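PDB 4G68: ABC transporter from Caldanaerobius, which probably serves as the extracellular solute-binding component of an ABC transporter, capturing sugars released from xylan for uptake. Local coordinates for residues C[149-154]-C[348-353]; C[284-289]-C[371-376]. All coordinates share one frame; numbering follows the deposited sequence.

Contact 1 of 2, residues C[149-154]-C[348-353]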
ATOM      1  N   PRO C 149     -14.692  -3.637   2.486  1.00 21.96           N
ATOM      2  CA  PRO C 149     -13.411  -3.573   1.779  1.00 24.47           C
ATOM      3  C   PRO C 149     -13.628  -2.952   0.404  1.00 25.05           C
ATOM      4  O   PRO C 149     -14.757  -3.057  -0.150  1.00 27.21           O
ATOM      5  CB  PRO C 149     -12.979  -5.060   1.676  1.00 22.94           C
ATOM      6  CG  PRO C 149     -13.860  -5.776   2.641  1.00 23.52           C
ATOM      7  CD  PRO C 149     -15.149  -5.019   2.631  1.00 23.33           C
ATOM      8  N   PHE C 150     -12.601  -2.293  -0.152  1.00 23.63           N
ATOM      9  CA  PHE C 150     -12.734  -1.820  -1.549  1.00 22.67           C
ATOM     10  C   PHE C 150     -11.501  -2.055  -2.436  1.00 24.45           C
ATOM     11  O   PHE C 150     -11.636  -2.129  -3.652  1.00 21.69           O
ATOM     12  CB  PHE C 150     -13.185  -0.369  -1.624  1.00 20.92           C
ATOM     13  CG  PHE C 150     -12.094   0.634  -1.309  1.00 23.98           C
ATOM     14  CD1 PHE C 150     -11.274   1.137  -2.321  1.00 25.52           C
ATOM     15  CD2 PHE C 150     -11.915   1.102   0.001  1.00 23.19           C
ATOM     16  CE1 PHE C 150     -10.243   2.045  -2.032  1.00 27.16           C
ATOM     17  CE2 PHE C 150     -10.919   2.042   0.289  1.00 24.47           C
ATOM     18  CZ  PHE C 150     -10.082   2.507  -0.729  1.00 26.83           C
ATOM     19  N   ASP C 151     -10.321  -2.175  -1.830  1.00 24.83           N
ATOM     20  CA  ASP C 151      -9.126  -2.496  -2.621  1.00 25.97           C
ATOM     21  C   ASP C 151      -8.043  -3.337  -1.929  1.00 25.58           C
ATOM     22  O   ASP C 151      -8.092  -3.587  -0.728  1.00 22.24           O
ATOM     23  CB  ASP C 151      -8.594  -1.253  -3.401  1.00 29.01           C
ATOM     24  CG  ASP C 151      -7.740  -0.269  -2.555  1.00 32.54           C
ATOM     25  OD1 ASP C 151      -7.291  -0.586  -1.447  1.00 37.60           O
ATOM     26  OD2 ASP C 151      -7.467   0.850  -3.078  1.00 32.31           O
ATOM     27  N   GLN C 152      -7.125  -3.853  -2.730  1.00 24.25           N
ATOM     28  CA  GLN C 152      -6.101  -4.714  -2.236  1.00 22.95           C
ATOM     29  C   GLN C 152      -4.798  -4.167  -2.708  1.00 22.68           C
ATOM     30  O   GLN C 152      -4.727  -3.571  -3.769  1.00 23.09           O
ATOM     31  CB  GLN C 152      -6.246  -6.183  -2.651  1.00 27.60           C
ATOM     32  CG  GLN C 152      -7.039  -6.507  -3.890  1.00 27.15           C
ATOM     33  CD  GLN C 152      -7.080  -8.020  -4.182  1.00 27.85           C
ATOM     34  OE1 GLN C 152      -6.038  -8.706  -4.229  1.00 23.27           O
ATOM     35  NE2 GLN C 152      -8.303  -8.549  -4.364  1.00 23.49           N
ATOM     36  N   GLN C 153      -3.770  -4.331  -1.876  1.00 19.55           N
ATOM     37  CA  GLN C 153      -2.422  -3.906  -2.272  1.00 18.41           C
ATOM     38  C   GLN C 153      -1.554  -5.101  -2.639  1.00 21.13           C
ATOM     39  O   GLN C 153      -1.849  -6.278  -2.262  1.00 20.21           O
ATOM     40  CB  GLN C 153      -1.745  -3.128  -1.078  1.00 18.66           C
ATOM     41  CG  GLN C 153      -2.525  -1.822  -0.634  1.00 17.27           C
ATOM     42  CD  GLN C 153      -1.855  -1.025   0.528  1.00 17.19           C
ATOM     43  OE1 GLN C 153      -0.860  -1.441   1.086  1.00 20.81           O
ATOM     44  NE2 GLN C 153      -2.430   0.100   0.907  1.00 15.80           N
ATOM     45  N   ALA C 154      -0.469  -4.811  -3.371  1.00 20.63           N
ATOM     46  CA  ALA C 154       0.517  -5.819  -3.701  1.00 20.10           C
ATOM     47  C   ALA C 154       1.815  -5.062  -3.944  1.00 18.82           C
ATOM     48  O   ALA C 154       1.783  -3.924  -4.459  1.00 20.58           O
ATOM     49  CB  ALA C 154       0.073  -6.578  -4.958  1.00 17.85           C
ATOM     50  N   ASP C 348     -13.959  -0.280  -8.697  1.00 20.83           N
ATOM     51  CA  ASP C 348     -13.964  -0.240 -10.186  1.00 19.60           C
ATOM     52  C   ASP C 348     -13.076   0.909 -10.735  1.00 22.40           C
ATOM     53  O   ASP C 348     -12.361   0.743 -11.738  1.00 22.47           O
ATOM     54  CB  ASP C 348     -15.370   0.033 -10.695  1.00 20.60           C
ATOM     55  CG  ASP C 348     -16.296  -1.147 -10.589  1.00 22.56           C
ATOM     56  OD1 ASP C 348     -15.911  -2.215 -10.055  1.00 19.97           O
ATOM     57  OD2 ASP C 348     -17.450  -0.976 -11.122  1.00 22.73           O
ATOM     58  N   MET C 349     -13.126   2.068 -10.077  1.00 22.17           N
ATOM     59  CA  MET C 349     -12.271   3.194 -10.438  1.00 23.58           C
ATOM     60  C   MET C 349     -10.800   2.721 -10.369  1.00 22.95           C
ATOM     61  O   MET C 349     -10.064   2.900 -11.320  1.00 25.42           O
ATOM     62  CB  MET C 349     -12.481   4.366  -9.455  1.00 23.11           C
ATOM     63  CG  MET C 349     -11.554   5.559  -9.703  1.00 25.42           C
ATOM     64  SD  MET C 349     -11.452   6.756  -8.361  1.00 18.99           S
ATOM     65  CE  MET C 349     -10.305   5.965  -7.221  1.00 24.82           C
ATOM     66  N   ASP C 350     -10.414   2.108  -9.241  1.00 21.89           N
ATOM     67  CA  ASP C 350      -9.015   1.660  -8.948  1.00 21.98           C
ATOM     68  C   ASP C 350      -8.516   0.769 -10.071  1.00 24.56           C
ATOM     69  O   ASP C 350      -7.412   0.960 -10.617  1.00 25.13           O
ATOM     70  CB  ASP C 350      -8.987   0.808  -7.652  1.00 22.91           C
ATOM     71  CG  ASP C 350      -8.820   1.615  -6.386  1.00 26.13           C
ATOM     72  OD1 ASP C 350      -8.575   2.853  -6.472  1.00 24.88           O
ATOM     73  OD2 ASP C 350      -8.935   0.984  -5.271  1.00 24.36           O
ATOM     74  N   TYR C 351      -9.344  -0.220 -10.398  1.00 24.05           N
ATOM     75  CA  TYR C 351      -9.090  -1.155 -11.502  1.00 26.72           C
ATOM     76  C   TYR C 351      -8.848  -0.452 -12.858  1.00 27.90           C
ATOM     77  O   TYR C 351      -7.877  -0.787 -13.576  1.00 28.56           O
ATOM     78  CB  TYR C 351     -10.259  -2.132 -11.610  1.00 30.41           C
ATOM     79  CG  TYR C 351     -10.046  -3.311 -12.554  1.00 31.67           C
ATOM     80  CD1 TYR C 351      -8.819  -3.986 -12.592  1.00 35.38           C
ATOM     81  CD2 TYR C 351     -11.073  -3.757 -13.374  1.00 35.95           C
ATOM     82  CE1 TYR C 351      -8.611  -5.059 -13.441  1.00 37.60           C
ATOM     83  CE2 TYR C 351     -10.891  -4.847 -14.230  1.00 37.03           C
ATOM     84  CZ  TYR C 351      -9.663  -5.492 -14.253  1.00 38.80           C
ATOM     85  OH  TYR C 351      -9.479  -6.563 -15.091  1.00 40.39           O
ATOM     86  N   LEU C 352      -9.684   0.540 -13.174  1.00 24.38           N
ATOM     87  CA  LEU C 352      -9.607   1.239 -14.452  1.00 26.10           C
ATOM     88  C   LEU C 352      -8.400   2.166 -14.566  1.00 27.91           C
ATOM     89  O   LEU C 352      -7.761   2.224 -15.614  1.00 28.47           O
ATOM     90  CB  LEU C 352     -10.889   2.037 -14.685  1.00 29.62           C
ATOM     91  CG  LEU C 352     -12.085   1.162 -15.088  1.00 30.24           C
ATOM     92  CD1 LEU C 352     -13.403   1.915 -14.934  1.00 31.50           C
ATOM     93  CD2 LEU C 352     -11.874   0.721 -16.538  1.00 29.02           C
ATOM     94  N   ILE C 353      -8.085   2.862 -13.478  1.00 24.78           N
ATOM     95  CA  ILE C 353      -7.017   3.836 -13.450  1.00 23.98           C
ATOM     96  C   ILE C 353      -5.712   3.402 -12.736  1.00 24.33           C
ATOM     97  O   ILE C 353      -4.747   4.179 -12.718  1.00 27.38           O
ATOM     98  CB  ILE C 353      -7.528   5.220 -12.991  1.00 25.69           C
ATOM     99  CG1 ILE C 353      -7.688   5.274 -11.465  1.00 26.68           C
ATOM    100  CG2 ILE C 353      -8.854   5.563 -13.702  1.00 23.39           C
ATOM    101  CD1 ILE C 353      -8.105   6.650 -10.951  1.00 27.32           C
TER
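Asp-350, on the last turns of helix 332-353, points its carboxylate at Asp-151 and Phe-150 of strand 144-160. From CB, which heads for the strand, the side chain runs to CG, set beside the backbone N and anti to the carbonyl carbon (chi1 -88°). CG comes within 3.7 Å of Asp-151 OD2. There the two oxygens part company: OD1 is hydrogen-bonded to Thr-355 OG1, just beyond the helix end, while OD2 comes up against Asp-151. OD2 of Asp-350 stops 2.6 Å from Asp-151 OD2 and a very tight 2.9 Å from Asp-151 CB, the two carboxylate planes tilted 28° from each other. The same OD2 lies at the edge of the Phe-150 ring, near its plane, 3.7 Å from CE1, where the slightly positive ring hydrogens face an oxygen. Phe-150 and Asp-151 form a classic beta bulge facing Gly-321, which probably helps bring both side chains to the one oxygen. The ring also packs on Leu-323 of strand 317-325. All three touching residues are buried. Two acid oxygens this close imply that one group probably keeps a proton and offers it to the other; burial and the neighbouring acid would be expected to favour that protonated form.

Contact 2 of 2, residues C[284-289]-C[371-376]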
ATOM      1  N   ALA C 284       0.237   6.860 -10.984  1.00 24.49           N
ATOM      2  CA  ALA C 284       1.162   8.028 -11.210  1.00 24.68           C
ATOM      3  C   ALA C 284       1.996   7.857 -12.472  1.00 22.10           C
ATOM      4  O   ALA C 284       2.550   8.838 -12.990  1.00 25.24           O
ATOM      5  CB  ALA C 284       2.077   8.254 -10.008  1.00 23.76           C
ATOM      6  N   PHE C 285       2.123   6.617 -12.946  1.00 22.17           N
ATOM      7  CA  PHE C 285       3.016   6.342 -14.103  1.00 21.75           C
ATOM      8  C   PHE C 285       2.212   6.218 -15.404  1.00 25.25           C
ATOM      9  O   PHE C 285       2.697   6.581 -16.497  1.00 26.85           O
ATOM     10  CB  PHE C 285       3.953   5.103 -13.890  1.00 21.85           C
ATOM     11  CG  PHE C 285       4.555   5.012 -12.497  1.00 19.26           C
ATOM     12  CD1 PHE C 285       4.884   6.154 -11.788  1.00 17.59           C
ATOM     13  CD2 PHE C 285       4.850   3.756 -11.922  1.00 20.67           C
ATOM     14  CE1 PHE C 285       5.451   6.065 -10.531  1.00 22.81           C
ATOM     15  CE2 PHE C 285       5.420   3.660 -10.679  1.00 22.25           C
ATOM     16  CZ  PHE C 285       5.742   4.820  -9.977  1.00 21.55           C
ATOM     17  N   VAL C 286       0.977   5.725 -15.277  1.00 27.33           N
ATOM     18  CA  VAL C 286       0.180   5.374 -16.441  1.00 27.07           C
ATOM     19  C   VAL C 286      -1.168   6.107 -16.515  1.00 29.77           C
ATOM     20  O   VAL C 286      -1.882   6.014 -17.528  1.00 27.93           O
ATOM     21  CB  VAL C 286       0.019   3.841 -16.526  1.00 31.62           C
ATOM     22  CG1 VAL C 286       1.400   3.186 -16.555  1.00 29.83           C
ATOM     23  CG2 VAL C 286      -0.799   3.269 -15.355  1.00 29.53           C
ATOM     24  N   SER C 287      -1.515   6.840 -15.465  1.00 26.65           N
ATOM     25  CA  SER C 287      -2.768   7.582 -15.516  1.00 30.52           C
ATOM     26  C   SER C 287      -2.608   9.085 -15.373  1.00 29.86           C
ATOM     27  O   SER C 287      -3.410   9.816 -15.898  1.00 28.20           O
ATOM     28  CB  SER C 287      -3.735   7.066 -14.449  1.00 29.78           C
ATOM     29  OG  SER C 287      -4.034   5.703 -14.682  1.00 31.39           O
ATOM     30  N   ASP C 288      -1.614   9.509 -14.599  1.00 27.43           N
ATOM     31  CA  ASP C 288      -1.328  10.938 -14.383  1.00 31.41           C
ATOM     32  C   ASP C 288      -1.009  11.565 -15.735  1.00 32.98           C
ATOM     33  O   ASP C 288      -0.118  11.082 -16.440  1.00 33.04           O
ATOM     34  CB  ASP C 288      -0.123  11.060 -13.448  1.00 30.99           C
ATOM     35  CG  ASP C 288       0.124  12.471 -12.974  1.00 32.08           C
ATOM     36  OD1 ASP C 288      -0.185  13.436 -13.714  1.00 35.44           O
ATOM     37  OD2 ASP C 288       0.635  12.603 -11.855  1.00 32.86           O
ATOM     38  N   PRO C 289      -1.728  12.644 -16.108  1.00 34.84           N
ATOM     39  CA  PRO C 289      -1.516  13.227 -17.416  1.00 34.25           C
ATOM     40  C   PRO C 289      -0.102  13.764 -17.634  1.00 32.37           C
ATOM     41  O   PRO C 289       0.281  13.930 -18.788  1.00 33.66           O
ATOM     42  CB  PRO C 289      -2.550  14.369 -17.461  1.00 34.90           C
ATOM     43  CG  PRO C 289      -3.560  14.041 -16.411  1.00 34.46           C
ATOM     44  CD  PRO C 289      -2.730  13.408 -15.336  1.00 35.56           C
ATOM     45  N   ASP C 371      -5.753  -0.524 -17.807  1.00 28.95           N
ATOM     46  CA  ASP C 371      -4.405  -0.258 -18.277  1.00 30.20           C
ATOM     47  C   ASP C 371      -3.604  -1.550 -18.245  1.00 29.53           C
ATOM     48  O   ASP C 371      -3.759  -2.318 -17.305  1.00 27.53           O
ATOM     49  CB  ASP C 371      -3.727   0.849 -17.463  1.00 32.69           C
ATOM     50  CG  ASP C 371      -2.407   1.307 -18.076  1.00 35.03           C
ATOM     51  OD1 ASP C 371      -2.372   2.349 -18.774  1.00 35.32           O
ATOM     52  OD2 ASP C 371      -1.402   0.603 -17.867  1.00 33.49           O
ATOM     53  N   PRO C 372      -2.756  -1.780 -19.268  1.00 28.93           N
ATOM     54  CA  PRO C 372      -1.969  -2.999 -19.304  1.00 30.05           C
ATOM     55  C   PRO C 372      -1.135  -3.229 -18.062  1.00 26.04           C
ATOM     56  O   PRO C 372      -0.975  -4.374 -17.666  1.00 24.40           O
ATOM     57  CB  PRO C 372      -1.073  -2.821 -20.533  1.00 33.46           C
ATOM     58  CG  PRO C 372      -1.897  -1.988 -21.457  1.00 32.69           C
ATOM     59  CD  PRO C 372      -2.699  -1.060 -20.564  1.00 31.72           C
ATOM     60  N   LEU C 373      -0.638  -2.153 -17.448  1.00 27.15           N
ATOM     61  CA  LEU C 373       0.167  -2.222 -16.243  1.00 20.27           C
ATOM     62  C   LEU C 373      -0.637  -2.766 -15.046  1.00 21.38           C
ATOM     63  O   LEU C 373      -0.136  -3.591 -14.260  1.00 21.08           O
ATOM     64  CB  LEU C 373       0.785  -0.845 -15.915  1.00 21.67           C
ATOM     65  CG  LEU C 373       1.807  -0.775 -14.774  1.00 22.94           C
ATOM     66  CD1 LEU C 373       3.047  -1.608 -15.104  1.00 21.84           C
ATOM     67  CD2 LEU C 373       2.230   0.688 -14.464  1.00 23.42           C
ATOM     68  N   GLU C 374      -1.895  -2.366 -14.950  1.00 21.15           N
ATOM     69  CA  GLU C 374      -2.810  -2.958 -13.972  1.00 21.94           C
ATOM     70  C   GLU C 374      -2.973  -4.484 -14.106  1.00 20.31           C
ATOM     71  O   GLU C 374      -2.970  -5.224 -13.108  1.00 22.18           O
ATOM     72  CB  GLU C 374      -4.186  -2.288 -14.093  1.00 18.85           C
ATOM     73  CG  GLU C 374      -5.259  -2.795 -13.114  1.00 20.57           C
ATOM     74  CD  GLU C 374      -5.104  -2.323 -11.645  1.00 23.81           C
ATOM     75  OE1 GLU C 374      -4.045  -1.775 -11.236  1.00 24.30           O
ATOM     76  OE2 GLU C 374      -6.051  -2.579 -10.868  1.00 22.18           O
ATOM     77  N   ILE C 375      -3.242  -4.927 -15.331  1.00 21.87           N
ATOM     78  CA  ILE C 375      -3.362  -6.341 -15.687  1.00 22.13           C
ATOM     79  C   ILE C 375      -2.047  -7.073 -15.371  1.00 22.33           C
ATOM     80  O   ILE C 375      -2.008  -8.214 -14.805  1.00 22.85           O
ATOM     81  CB  ILE C 375      -3.655  -6.457 -17.190  1.00 23.20           C
ATOM     82  CG1 ILE C 375      -5.025  -5.844 -17.483  1.00 25.05           C
ATOM     83  CG2 ILE C 375      -3.683  -7.912 -17.648  1.00 24.88           C
ATOM     84  CD1 ILE C 375      -5.295  -5.556 -18.938  1.00 27.33           C
ATOM     85  N   GLN C 376      -0.962  -6.415 -15.707  1.00 21.76           N
ATOM     86  CA  GLN C 376       0.371  -7.003 -15.481  1.00 22.76           C
ATOM     87  C   GLN C 376       0.654  -7.278 -13.987  1.00 21.76           C
ATOM     88  O   GLN C 376       1.146  -8.372 -13.620  1.00 17.42           O
ATOM     89  CB  GLN C 376       1.474  -6.182 -16.162  1.00 23.71           C
ATOM     90  CG  GLN C 376       2.731  -7.038 -16.380  1.00 27.08           C
ATOM     91  CD  GLN C 376       3.882  -6.295 -17.023  1.00 30.17           C
ATOM     92  OE1 GLN C 376       4.590  -6.835 -17.900  1.00 28.98           O
ATOM     93  NE2 GLN C 376       4.052  -5.043 -16.623  1.00 27.97           N
TER
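Asp-371 and Leu-373 both carry CG anti to the backbone N (chi1 -170° in the aspartate), a torsion that extends side chains whose CB atoms already face Val-286 from the start of helix 372-382. Of the valine's two methyls, CG1 lies nearest Leu-373 and CG2 nearest Asp-371. CG2 sits over the face of the Asp-371 carboxylate, 3.7 Å from its CG, and Val-286 CB lies 3.6 Å from Asp-371 OD1. CG1 of Val-286 presses on Leu-373 CD2 at 3.4 Å, tighter than a usual carbon pair. Leu-373 also packs on Ile-297 and Ala-299 of strand 297-300, and through it this apolar patch reaches the sheet. Asp-371 is the N-cap of its helix: OD2 accepts from Leu-373 N at 2.9 Å, with an N-H...O angle of 157°, on the anti side of the carboxylate and 20° out of its plane. Replacing Asp-371 by an alanine would probably leave Leu-373 N without its cap and open a gap beside Val-286 CG2. The carboxylate thus does two jobs, with one oxygen, OD2, capping the helix start while a methyl covers the flat face, and the helix dipole would be expected to favour its negative charge.

Overall arrangement
Contact 1 lies deeper, its centre about 11 Å from the centre of the chain and its touching residues all buried; contact 2, its centre about 16 Å from the same point, is only partly buried. They share no helix or strand: contact 1 sets helix 332-353 against the long strand 144-160, while contact 2 joins the short helix 283-286 to the start of helix 372-382. Even so they touch, since Ser-287 OG probably hydrogen-bonds to Ile-353 O, 2.6 Å away, and Glu-374 CG packs on Tyr-351 O. Aspartates take part in both. The deeper contact brings two acid oxygens together, whereas the outer one pairs its helix-capping acid with aliphatic packing, in which the carboxylate face takes part.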